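Local coordinates for putative uncharacterized protein (Mycobacterium avium, PDB 2Z6V) that probably acts as a sulfotransferase, passing a sulfuryl group from an activated donor to an acceptor not yet identified, at residues E228-Y233 and K261-A266; A131-L136 and S239-S244; A266-A271 and E329-M334; S44-D49 and G85-V90. All blocks are in the same frame, centred on the assembly; numbering follows the deposited sequence.

Overall arrangement
The four contacts show how one parallel sheet and its surrounding helices are tied together by residues far apart in sequence. Contact 4 comes first along the chain, among the N-terminal helices. Contacts 2 and 1 follow with their segments alternating, and contact 3 comes last. Contacts 2 and 3, with centres about 20 Å apart, lie at the two borders of the five-stranded sheet. Contact 1 packs the end of helix 256-262 and the turn after it on helix 224-238, and shares Ala266 with contact 3. It also touches contact 4, centres about 18 Å apart, where Tyr229 packs on Arg87. Together they tie the N-terminal helices to the sheet, consistent with the alpha/beta fold of sulfotransferases.

Contact 1: E228-Y233 and K261-A266; sequences EYQKRY and KVFPDA
Val262 carries the apolar part of this contact by dividing its two methyls between successive turns of helix 224-238. Its CG2 lies 3.9 Å from Glu228 CG and touches the backbone N of the same residue, the two side chains crossing at about a right angle. The other methyl, CG1, is anti to the backbone N (chi1 171°) and comes 4.0 Å from Lys231 CB. It also meets CD of the extended lysine chain, which runs past it. Phe263 adds a ring that approaches the helix obliquely, with CZ 4.0 Å from Lys231 CB. Val262 CG1 sits 3.6 Å above one face of the Phe263 ring, offset toward the rim, and Tyr227 of helix 224-238 touches both Val262 and Phe263.

The fold behind this is an alpha/beta one: helix 224-238 leads into strand 244-248, helix 256-262 into strand 267-272, and the end of the second helix rests on the side of the first.

Polar groups take a secondary part, and no hydrogen bond joins the two segments. Gln230 OE1 lies 4.4 Å from Phe263 CE2 but accepts its hydrogen bond from His195. Phe263 leaves the helical conformation and starts a type I turn, in which Ala266 N donates to Phe263 O at 2.9 Å. Asp265 OD2, within that turn, accepts a bond from the backbone N of Arg107.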
# COMPACT_ATOMS: atom_id res chain seq x y z
N GLU A 228 8.37 5.68 11.44
CA GLU A 228 9.38 5.19 12.38
C GLU A 228 9.09 3.73 12.66
O GLU A 228 10.00 2.93 12.87
CB GLU A 228 9.34 5.99 13.67
CG GLU A 228 10.17 7.26 13.62
CD GLU A 228 9.71 8.29 14.63
OE1 GLU A 228 9.39 7.88 15.77
OE2 GLU A 228 9.67 9.50 14.28
N TYR A 229 7.80 3.38 12.66
CA TYR A 229 7.40 2.00 12.87
C TYR A 229 7.83 1.17 11.65
O TYR A 229 8.36 0.06 11.78
CB TYR A 229 5.89 1.90 13.06
CG TYR A 229 5.39 0.48 13.23
CD1 TYR A 229 5.86 -0.33 14.26
CD2 TYR A 229 4.46 -0.07 12.33
CE1 TYR A 229 5.45 -1.65 14.39
CE2 TYR A 229 4.04 -1.38 12.45
CZ TYR A 229 4.54 -2.17 13.48
OH TYR A 229 4.13 -3.48 13.60
N GLN A 230 7.62 1.71 10.45
CA GLN A 230 8.00 0.97 9.26
C GLN A 230 9.47 0.59 9.30
O GLN A 230 9.83 -0.55 8.99
CB GLN A 230 7.72 1.75 7.99
CG GLN A 230 7.88 0.90 6.76
CD GLN A 230 7.72 1.67 5.48
OE1 GLN A 230 7.09 2.73 5.46
NE2 GLN A 230 8.27 1.13 4.39
N LYS A 231 10.33 1.53 9.67
CA LYS A 231 11.77 1.26 9.74
C LYS A 231 12.09 0.11 10.70
O LYS A 231 12.88 -0.78 10.37
CB LYS A 231 12.53 2.53 10.14
CG LYS A 231 14.02 2.31 10.38
CD LYS A 231 14.81 3.61 10.23
CE LYS A 231 16.30 3.36 10.37
NZ LYS A 231 17.13 4.36 9.63
N ARG A 232 11.47 0.12 11.87
CA ARG A 232 11.69 -0.95 12.86
C ARG A 232 11.21 -2.28 12.27
O ARG A 232 11.87 -3.32 12.43
CB ARG A 232 10.92 -0.65 14.15
CG ARG A 232 11.52 0.45 15.02
CD ARG A 232 10.76 0.58 16.32
NE ARG A 232 9.94 1.79 16.33
CZ ARG A 232 8.63 1.80 16.55
NH1 ARG A 232 7.99 0.67 16.77
NH2 ARG A 232 7.97 2.95 16.54
N TYR A 233 10.06 -2.24 11.61
CA TYR A 233 9.49 -3.42 10.98
C TYR A 233 10.50 -3.97 9.98
O TYR A 233 10.83 -5.16 10.01
CB TYR A 233 8.22 -3.03 10.23
CG TYR A 233 7.19 -4.12 10.08
CD1 TYR A 233 6.11 -4.21 10.96
CD2 TYR A 233 7.27 -5.04 9.03
CE1 TYR A 233 5.11 -5.17 10.79
CE2 TYR A 233 6.27 -6.01 8.85
CZ TYR A 233 5.19 -6.07 9.73
OH TYR A 233 4.19 -7.00 9.56
N LYS A 261 11.90 12.27 6.41
CA LYS A 261 12.38 12.44 7.77
C LYS A 261 13.02 11.14 8.27
O LYS A 261 14.11 11.15 8.82
CB LYS A 261 11.21 12.82 8.68
CG LYS A 261 11.58 13.67 9.87
CD LYS A 261 11.61 15.14 9.47
CE LYS A 261 10.22 15.63 9.11
NZ LYS A 261 10.21 17.08 8.80
N VAL A 262 12.33 10.01 8.06
CA VAL A 262 12.80 8.69 8.49
C VAL A 262 13.78 8.00 7.53
O VAL A 262 14.68 7.28 7.97
CB VAL A 262 11.59 7.76 8.75
CG1 VAL A 262 12.06 6.32 8.98
CG2 VAL A 262 10.80 8.27 9.94
N PHE A 263 13.60 8.21 6.23
CA PHE A 263 14.49 7.63 5.22
C PHE A 263 15.05 8.77 4.37
O PHE A 263 14.79 8.84 3.17
CB PHE A 263 13.73 6.66 4.32
CG PHE A 263 13.02 5.56 5.05
CD1 PHE A 263 13.72 4.46 5.51
CD2 PHE A 263 11.65 5.63 5.27
CE1 PHE A 263 13.07 3.43 6.18
CE2 PHE A 263 10.99 4.61 5.94
CZ PHE A 263 11.70 3.51 6.40
N PRO A 264 15.83 9.67 4.97
CA PRO A 264 16.41 10.80 4.24
C PRO A 264 17.19 10.43 2.97
O PRO A 264 17.26 11.23 2.03
CB PRO A 264 17.30 11.47 5.29
CG PRO A 264 17.70 10.32 6.17
CD PRO A 264 16.40 9.58 6.33
N ASP A 265 17.74 9.22 2.93
CA ASP A 265 18.53 8.76 1.78
C ASP A 265 17.72 7.98 0.72
O ASP A 265 18.30 7.43 -0.23
CB ASP A 265 19.69 7.89 2.27
CG ASP A 265 19.22 6.62 3.00
OD1 ASP A 265 18.06 6.57 3.50
OD2 ASP A 265 20.03 5.67 3.09
N ALA A 266 16.41 7.94 0.90
CA ALA A 266 15.53 7.22 -0.01
C ALA A 266 15.64 7.58 -1.49
O ALA A 266 15.65 8.75 -1.86
CB ALA A 266 14.09 7.39 0.44

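Contact 2: A131-L136 and S239-S244; sequences ARRSLL and STAPGS
The guanidinium of Arg133 meets the 239-244 segment at its edge, where the carbonyl oxygen of Pro242 lies in the plane of the group and that of Ala241 near it. NE donates to Pro242 O over 3.3 Å with an N-H...O angle of 152°, approaching from well above the carbonyl plane, off both lone pairs. With Arg133 CG anti to the carbonyl carbon (chi1 -73°) the chain leans over the loop, CG 3.8 Å from Gly243 CA; the bend at chi2 sets CD 3.3 Å from Ala241 O, and that at chi3 turns the guanidinium back toward its own strand. The second guanidinium, that of Arg132, is turned obliquely to Ser244, with NH1 3.3 Å from Ser244 OG; its NH2 forms a salt bridge with Glu356.

The backbones meet as a parallel bridge in which Arg132 pairs with Ser244, their CA atoms 4.8 Å apart. Two bonds reach out from the serine to either neighbour of Arg132: Ser244 N donates to Ala131 O at 3.2 Å, and Ser244 O accepts from Arg133 N at 2.8 Å. Arg132 and Ser244 send their side chains to the same face of the sheet.

This pairing starts one border of the parallel sheet and continues in a backbone bond between Arg133 and Ser246. The loop arrives from helix 224-238 and becomes strand 244-248, while Arg267 of strand 267-272 touches both Arg132 and Ser244.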
# COMPACT_ATOMS: atom_id res chain seq x y z
N ALA A 131 19.75 -9.57 -4.60
CA ALA A 131 20.41 -8.70 -3.62
C ALA A 131 19.41 -7.69 -3.05
O ALA A 131 19.72 -6.95 -2.10
CB ALA A 131 21.56 -7.96 -4.27
N ARG A 132 18.22 -7.67 -3.63
CA ARG A 132 17.18 -6.75 -3.20
C ARG A 132 16.08 -7.47 -2.40
O ARG A 132 15.70 -8.59 -2.73
CB ARG A 132 16.60 -6.08 -4.43
CG ARG A 132 16.11 -4.68 -4.18
CD ARG A 132 15.77 -4.01 -5.50
NE ARG A 132 16.95 -3.53 -6.21
CZ ARG A 132 17.78 -2.61 -5.71
NH1 ARG A 132 17.56 -2.10 -4.51
NH2 ARG A 132 18.80 -2.19 -6.43
N ARG A 133 15.62 -6.83 -1.33
CA ARG A 133 14.55 -7.41 -0.52
C ARG A 133 13.27 -6.64 -0.81
O ARG A 133 13.30 -5.44 -1.07
CB ARG A 133 14.84 -7.29 0.99
CG ARG A 133 15.92 -8.23 1.52
CD ARG A 133 15.58 -9.71 1.34
NE ARG A 133 16.61 -10.35 0.52
CZ ARG A 133 16.38 -10.96 -0.64
NH1 ARG A 133 15.15 -11.02 -1.14
NH2 ARG A 133 17.38 -11.47 -1.34
N SER A 134 12.15 -7.36 -0.77
CA SER A 134 10.84 -6.76 -1.00
C SER A 134 9.94 -7.16 0.17
O SER A 134 10.21 -8.15 0.84
CB SER A 134 10.25 -7.27 -2.31
OG SER A 134 10.99 -6.82 -3.43
N LEU A 135 8.90 -6.38 0.42
CA LEU A 135 7.96 -6.67 1.49
C LEU A 135 6.94 -7.63 0.89
O LEU A 135 6.22 -7.28 -0.04
CB LEU A 135 7.26 -5.39 1.96
CG LEU A 135 6.22 -5.45 3.10
CD1 LEU A 135 6.90 -5.79 4.41
CD2 LEU A 135 5.51 -4.11 3.22
N LEU A 136 6.89 -8.85 1.40
CA LEU A 136 5.95 -9.83 0.88
C LEU A 136 4.68 -9.80 1.70
O LEU A 136 4.71 -9.54 2.90
CB LEU A 136 6.59 -11.22 0.91
CG LEU A 136 8.00 -11.21 0.29
CD1 LEU A 136 8.57 -12.61 0.32
CD2 LEU A 136 7.95 -10.66 -1.14
N SER A 239 16.96 -8.61 9.69
CA SER A 239 17.78 -9.38 10.61
C SER A 239 18.00 -10.83 10.21
O SER A 239 19.03 -11.41 10.54
CB SER A 239 17.23 -9.29 12.05
OG SER A 239 16.10 -10.12 12.25
N THR A 240 17.05 -11.44 9.50
CA THR A 240 17.23 -12.82 9.07
C THR A 240 17.33 -12.95 7.56
O THR A 240 17.78 -13.98 7.05
CB THR A 240 16.09 -13.74 9.58
OG1 THR A 240 14.82 -13.14 9.30
CG2 THR A 240 16.23 -13.98 11.09
N ALA A 241 16.91 -11.91 6.84
CA ALA A 241 16.94 -11.89 5.39
C ALA A 241 17.41 -10.51 4.92
O ALA A 241 16.61 -9.69 4.45
CB ALA A 241 15.56 -12.19 4.84
N PRO A 242 18.72 -10.24 5.02
CA PRO A 242 19.35 -8.97 4.63
C PRO A 242 19.32 -8.63 3.14
O PRO A 242 19.23 -9.52 2.28
CB PRO A 242 20.78 -9.12 5.17
CG PRO A 242 21.03 -10.59 5.00
CD PRO A 242 19.73 -11.21 5.48
N GLY A 243 19.41 -7.33 2.86
CA GLY A 243 19.41 -6.85 1.49
C GLY A 243 19.03 -5.38 1.39
O GLY A 243 18.78 -4.70 2.39
N SER A 244 19.00 -4.87 0.16
CA SER A 244 18.61 -3.48 -0.06
C SER A 244 17.11 -3.50 -0.32
O SER A 244 16.63 -4.24 -1.18
CB SER A 244 19.35 -2.92 -1.28
OG SER A 244 18.96 -1.58 -1.54

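Contact 3: A266-A271 and E329-M334; sequences ARLIWA and ERFFHM
Leu268 to Ala271 pair in order with Phe331 to Met334 as parallel strands, the axes of 267-271 and 331-334 approaching to 4.5 Å at an angle of 26°, with Phe332 N bonded to Leu268 O and Trp270 N to Phe332 O, both at 2.8 Å, and Met334 N to Trp270 O. A weak bond from Leu268 N to Arg330 O precedes them. At the strand entrance Arg330 NH2 donates to a lone pair of Ala266 O (3.1 Å), which lies at the edge of the guanidinium.

One face of the sheet carries Leu268 and Phe331 side by side, with Leu268 CD1 3.5 Å from Phe331 CE1. Trp270 joins them obliquely through CE3, 3.9 Å from Phe331 CD1, and with the His333 ring beside it completes an aromatic cluster. On the other face Met334 bends at chi3 (77°), bringing CE to 3.5 Å from Ala271 CB, while Ile269 CG2 lies 4.0 Å from Met334 CB.

Helix 301-326, part of the long crossover between these strands, covers Trp270 with Pro319, Leu320 and Arg323. Helix 343-353 packs on Phe332, and strand 109-113 flanks 267-272 on its far side from the border strand 331-335.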
# COMPACT_ATOMS: atom_id res chain seq x y z
N ALA A 266 16.41 7.94 0.90
CA ALA A 266 15.53 7.22 -0.01
C ALA A 266 15.64 7.58 -1.49
O ALA A 266 15.65 8.75 -1.86
CB ALA A 266 14.09 7.39 0.44
N ARG A 267 15.71 6.56 -2.33
CA ARG A 267 15.76 6.76 -3.76
C ARG A 267 14.30 6.64 -4.22
O ARG A 267 13.73 5.56 -4.27
CB ARG A 267 16.66 5.71 -4.40
CG ARG A 267 18.09 5.90 -3.97
CD ARG A 267 19.03 4.91 -4.60
NE ARG A 267 18.87 3.57 -4.04
CZ ARG A 267 19.72 2.58 -4.26
NH1 ARG A 267 20.80 2.79 -5.02
NH2 ARG A 267 19.51 1.38 -3.72
N LEU A 268 13.71 7.79 -4.52
CA LEU A 268 12.32 7.89 -4.90
C LEU A 268 11.94 7.68 -6.36
O LEU A 268 12.33 8.45 -7.24
CB LEU A 268 11.80 9.26 -4.44
CG LEU A 268 12.12 9.64 -2.99
CD1 LEU A 268 11.76 11.11 -2.76
CD2 LEU A 268 11.35 8.75 -2.02
N ILE A 269 11.17 6.62 -6.60
CA ILE A 269 10.70 6.32 -7.95
C ILE A 269 9.27 6.82 -8.00
O ILE A 269 8.40 6.27 -7.34
CB ILE A 269 10.69 4.81 -8.24
CG1 ILE A 269 12.11 4.24 -8.16
CG2 ILE A 269 10.10 4.55 -9.62
CD1 ILE A 269 12.16 2.76 -8.36
N TRP A 270 9.03 7.88 -8.76
CA TRP A 270 7.70 8.45 -8.90
C TRP A 270 7.02 7.75 -10.09
O TRP A 270 7.52 7.81 -11.22
CB TRP A 270 7.82 9.95 -9.15
CG TRP A 270 6.54 10.73 -9.01
CD1 TRP A 270 5.27 10.27 -9.18
CD2 TRP A 270 6.43 12.13 -8.72
NE1 TRP A 270 4.37 11.30 -9.03
CE2 TRP A 270 5.05 12.45 -8.75
CE3 TRP A 270 7.35 13.15 -8.46
CZ2 TRP A 270 4.57 13.75 -8.51
CZ3 TRP A 270 6.88 14.45 -8.22
CH2 TRP A 270 5.50 14.73 -8.25
N ALA A 271 5.90 7.08 -9.83
CA ALA A 271 5.16 6.37 -10.89
C ALA A 271 4.09 7.27 -11.49
O ALA A 271 3.29 7.85 -10.77
CB ALA A 271 4.53 5.11 -10.32
N GLU A 329 16.30 15.57 -9.41
CA GLU A 329 17.28 14.48 -9.40
C GLU A 329 17.08 13.45 -8.27
O GLU A 329 17.63 12.36 -8.32
CB GLU A 329 18.70 15.07 -9.34
CG GLU A 329 19.09 15.69 -8.00
CD GLU A 329 20.38 16.49 -8.07
OE1 GLU A 329 21.19 16.27 -9.01
OE2 GLU A 329 20.59 17.34 -7.18
N ARG A 330 16.29 13.79 -7.26
CA ARG A 330 16.03 12.87 -6.16
C ARG A 330 14.98 11.83 -6.56
O ARG A 330 14.70 10.89 -5.81
CB ARG A 330 15.55 13.63 -4.92
CG ARG A 330 16.62 14.43 -4.18
CD ARG A 330 17.73 13.54 -3.65
NE ARG A 330 17.24 12.46 -2.78
CZ ARG A 330 16.71 12.63 -1.57
NH1 ARG A 330 16.60 13.85 -1.05
NH2 ARG A 330 16.31 11.58 -0.87
N PHE A 331 14.42 11.99 -7.75
CA PHE A 331 13.38 11.10 -8.25
C PHE A 331 13.74 10.43 -9.57
O PHE A 331 14.59 10.90 -10.32
CB PHE A 331 12.08 11.87 -8.49
CG PHE A 331 11.54 12.57 -7.29
CD1 PHE A 331 10.53 11.99 -6.53
CD2 PHE A 331 12.02 13.82 -6.92
CE1 PHE A 331 10.00 12.65 -5.42
CE2 PHE A 331 11.49 14.50 -5.82
CZ PHE A 331 10.48 13.91 -5.07
N PHE A 332 13.06 9.31 -9.83
CA PHE A 332 13.21 8.61 -11.10
C PHE A 332 11.77 8.60 -11.59
O PHE A 332 10.87 8.27 -10.82
CB PHE A 332 13.68 7.17 -10.95
CG PHE A 332 13.77 6.46 -12.27
CD1 PHE A 332 14.93 6.55 -13.05
CD2 PHE A 332 12.66 5.82 -12.81
CE1 PHE A 332 14.96 6.03 -14.34
CE2 PHE A 332 12.68 5.30 -14.10
CZ PHE A 332 13.83 5.41 -14.87
N HIS A 333 11.54 8.95 -12.84
CA HIS A 333 10.17 8.96 -13.31
C HIS A 333 9.80 7.77 -14.17
O HIS A 333 10.29 7.58 -15.27
CB HIS A 333 9.86 10.27 -14.02
CG HIS A 333 9.96 11.45 -13.12
ND1 HIS A 333 10.95 12.41 -13.25
CD2 HIS A 333 9.27 11.78 -12.00
CE1 HIS A 333 10.86 13.27 -12.25
NE2 HIS A 333 9.85 12.90 -11.48
N MET A 334 8.90 6.96 -13.62
CA MET A 334 8.44 5.77 -14.29
C MET A 334 7.04 6.03 -14.86
O MET A 334 6.08 6.23 -14.12
CB MET A 334 8.41 4.62 -13.29
CG MET A 334 7.98 3.31 -13.85
SD MET A 334 8.03 2.11 -12.53
CE MET A 334 6.51 2.53 -11.64

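Contact 4: S44-D49 and G85-V90; sequences SEIDSD and GRRLQV
Arg87 CG stands anti to the main-chain nitrogen and the chain then bends at chi2 (67°), while the Asp47 carboxylate sits between its own N and carbonyl carbon (chi1 49°); together these torsions bring the carboxylate to the edge of the guanidinium. The salt bridge is side-on and two-pronged. Arg87 NE donates to Asp47 OD1 at 3.1 Å, on the syn lone pair, and Arg87 NH2 to Asp47 OD2, also at 3.1 Å, on the syn side but out of the carboxylate plane. The two planes are 34° apart, and with two anchoring bonds the guanidinium is hindered from turning.

Its other nitrogen, NH1, forms a salt bridge with Asp198 and a hydrogen bond to Gln197 O. NH2 also donates to Ser50, which is bonded in turn to Ser48 OG; Ser48 caps a backbone N at the start of the next helix.

Beside the salt bridge the side chains meet through carbon. Ile46 CD1 lies 3.9 Å from Arg87 CG, the side chains crossing at about a right angle, and Leu88 CD2 is 4.1 Å from Ile46 CB. A separate polar link is a water that donates to both Glu45 O and Leu88 O, joining loop and helix backbones.

The loop joins helix 30-41 to helix 50-64 while lying along helix 70-96. Leu88 packs on Phe34, Ala37 and Thr41 of the first, Ile46 and Arg87 on Trp51 of the second, and Tyr229 of helix 224-238 makes a cation-pi contact with Arg87.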
# COMPACT_ATOMS: atom_id res chain seq x y z
N SER A 44 0.91 -8.09 25.83
CA SER A 44 0.20 -6.90 26.29
C SER A 44 1.00 -5.59 26.25
O SER A 44 0.44 -4.51 26.38
CB SER A 44 -0.36 -7.12 27.70
OG SER A 44 0.65 -7.62 28.58
N GLU A 45 2.31 -5.69 26.06
CA GLU A 45 3.12 -4.48 25.99
C GLU A 45 3.13 -3.91 24.57
O GLU A 45 2.99 -4.65 23.61
CB GLU A 45 4.56 -4.76 26.43
CG GLU A 45 4.71 -5.06 27.91
CD GLU A 45 6.17 -5.04 28.35
OE1 GLU A 45 6.45 -5.40 29.51
OE2 GLU A 45 7.04 -4.65 27.53
N ILE A 46 3.29 -2.60 24.46
CA ILE A 46 3.32 -1.96 23.16
C ILE A 46 4.32 -0.81 23.22
O ILE A 46 4.63 -0.31 24.30
CB ILE A 46 1.91 -1.45 22.78
CG1 ILE A 46 1.85 -1.20 21.27
CG2 ILE A 46 1.57 -0.20 23.55
CD1 ILE A 46 0.43 -1.13 20.74
N ASP A 47 4.84 -0.40 22.07
CA ASP A 47 5.85 0.65 22.04
C ASP A 47 5.38 2.06 22.35
O ASP A 47 6.12 2.85 22.94
CB ASP A 47 6.61 0.64 20.70
CG ASP A 47 5.69 0.60 19.49
OD1 ASP A 47 5.10 -0.47 19.23
OD2 ASP A 47 5.56 1.63 18.81
N SER A 48 4.15 2.40 21.97
CA SER A 48 3.64 3.73 22.24
C SER A 48 2.13 3.81 22.20
O SER A 48 1.44 2.79 22.17
CB SER A 48 4.23 4.73 21.24
OG SER A 48 3.70 4.53 19.95
N ASP A 49 1.63 5.03 22.16
CA ASP A 49 0.20 5.34 22.17
C ASP A 49 -0.31 5.75 20.79
O ASP A 49 -1.52 5.89 20.59
CB ASP A 49 -0.03 6.49 23.15
CG ASP A 49 -1.42 6.50 23.72
OD1 ASP A 49 -1.84 7.58 24.22
OD2 ASP A 49 -2.09 5.44 23.70
N GLY A 85 -2.68 -6.66 16.53
CA GLY A 85 -1.99 -7.81 17.08
C GLY A 85 -0.58 -7.91 16.52
O GLY A 85 0.36 -8.29 17.23
N ARG A 86 -0.43 -7.57 15.24
CA ARG A 86 0.88 -7.60 14.59
C ARG A 86 1.79 -6.60 15.27
O ARG A 86 2.97 -6.87 15.53
CB ARG A 86 0.75 -7.24 13.11
CG ARG A 86 0.24 -8.37 12.27
CD ARG A 86 -0.55 -7.87 11.10
NE ARG A 86 -1.47 -8.91 10.68
CZ ARG A 86 -2.61 -8.70 10.04
NH1 ARG A 86 -2.99 -7.46 9.74
NH2 ARG A 86 -3.38 -9.73 9.72
N ARG A 87 1.23 -5.43 15.55
CA ARG A 87 1.94 -4.35 16.22
C ARG A 87 2.47 -4.89 17.55
O ARG A 87 3.61 -4.66 17.91
CB ARG A 87 0.98 -3.18 16.44
CG ARG A 87 1.57 -1.97 17.14
CD ARG A 87 2.61 -1.29 16.30
NE ARG A 87 3.02 -0.03 16.91
CZ ARG A 87 2.37 1.13 16.77
NH1 ARG A 87 1.26 1.20 16.04
NH2 ARG A 87 2.84 2.22 17.36
N LEU A 88 1.63 -5.64 18.26
CA LEU A 88 2.01 -6.23 19.54
C LEU A 88 3.11 -7.27 19.36
O LEU A 88 4.05 -7.34 20.16
CB LEU A 88 0.80 -6.89 20.21
CG LEU A 88 -0.26 -5.93 20.74
CD1 LEU A 88 -1.46 -6.70 21.24
CD2 LEU A 88 0.36 -5.10 21.86
N GLN A 89 2.99 -8.08 18.32
CA GLN A 89 3.97 -9.12 18.04
C GLN A 89 5.34 -8.56 17.68
O GLN A 89 6.37 -9.08 18.12
CB GLN A 89 3.46 -10.03 16.91
CG GLN A 89 2.23 -10.84 17.28
CD GLN A 89 1.88 -11.88 16.24
OE1 GLN A 89 2.69 -12.74 15.89
NE2 GLN A 89 0.65 -11.83 15.74
N VAL A 90 5.36 -7.48 16.90
CA VAL A 90 6.63 -6.87 16.50
C VAL A 90 7.32 -6.20 17.68
O VAL A 90 8.55 -6.18 17.75
CB VAL A 90 6.42 -5.83 15.37
CG1 VAL A 90 7.73 -5.11 15.07
CG2 VAL A 90 5.90 -6.53 14.12
O HOH W 1 3.96 -6.90 23.05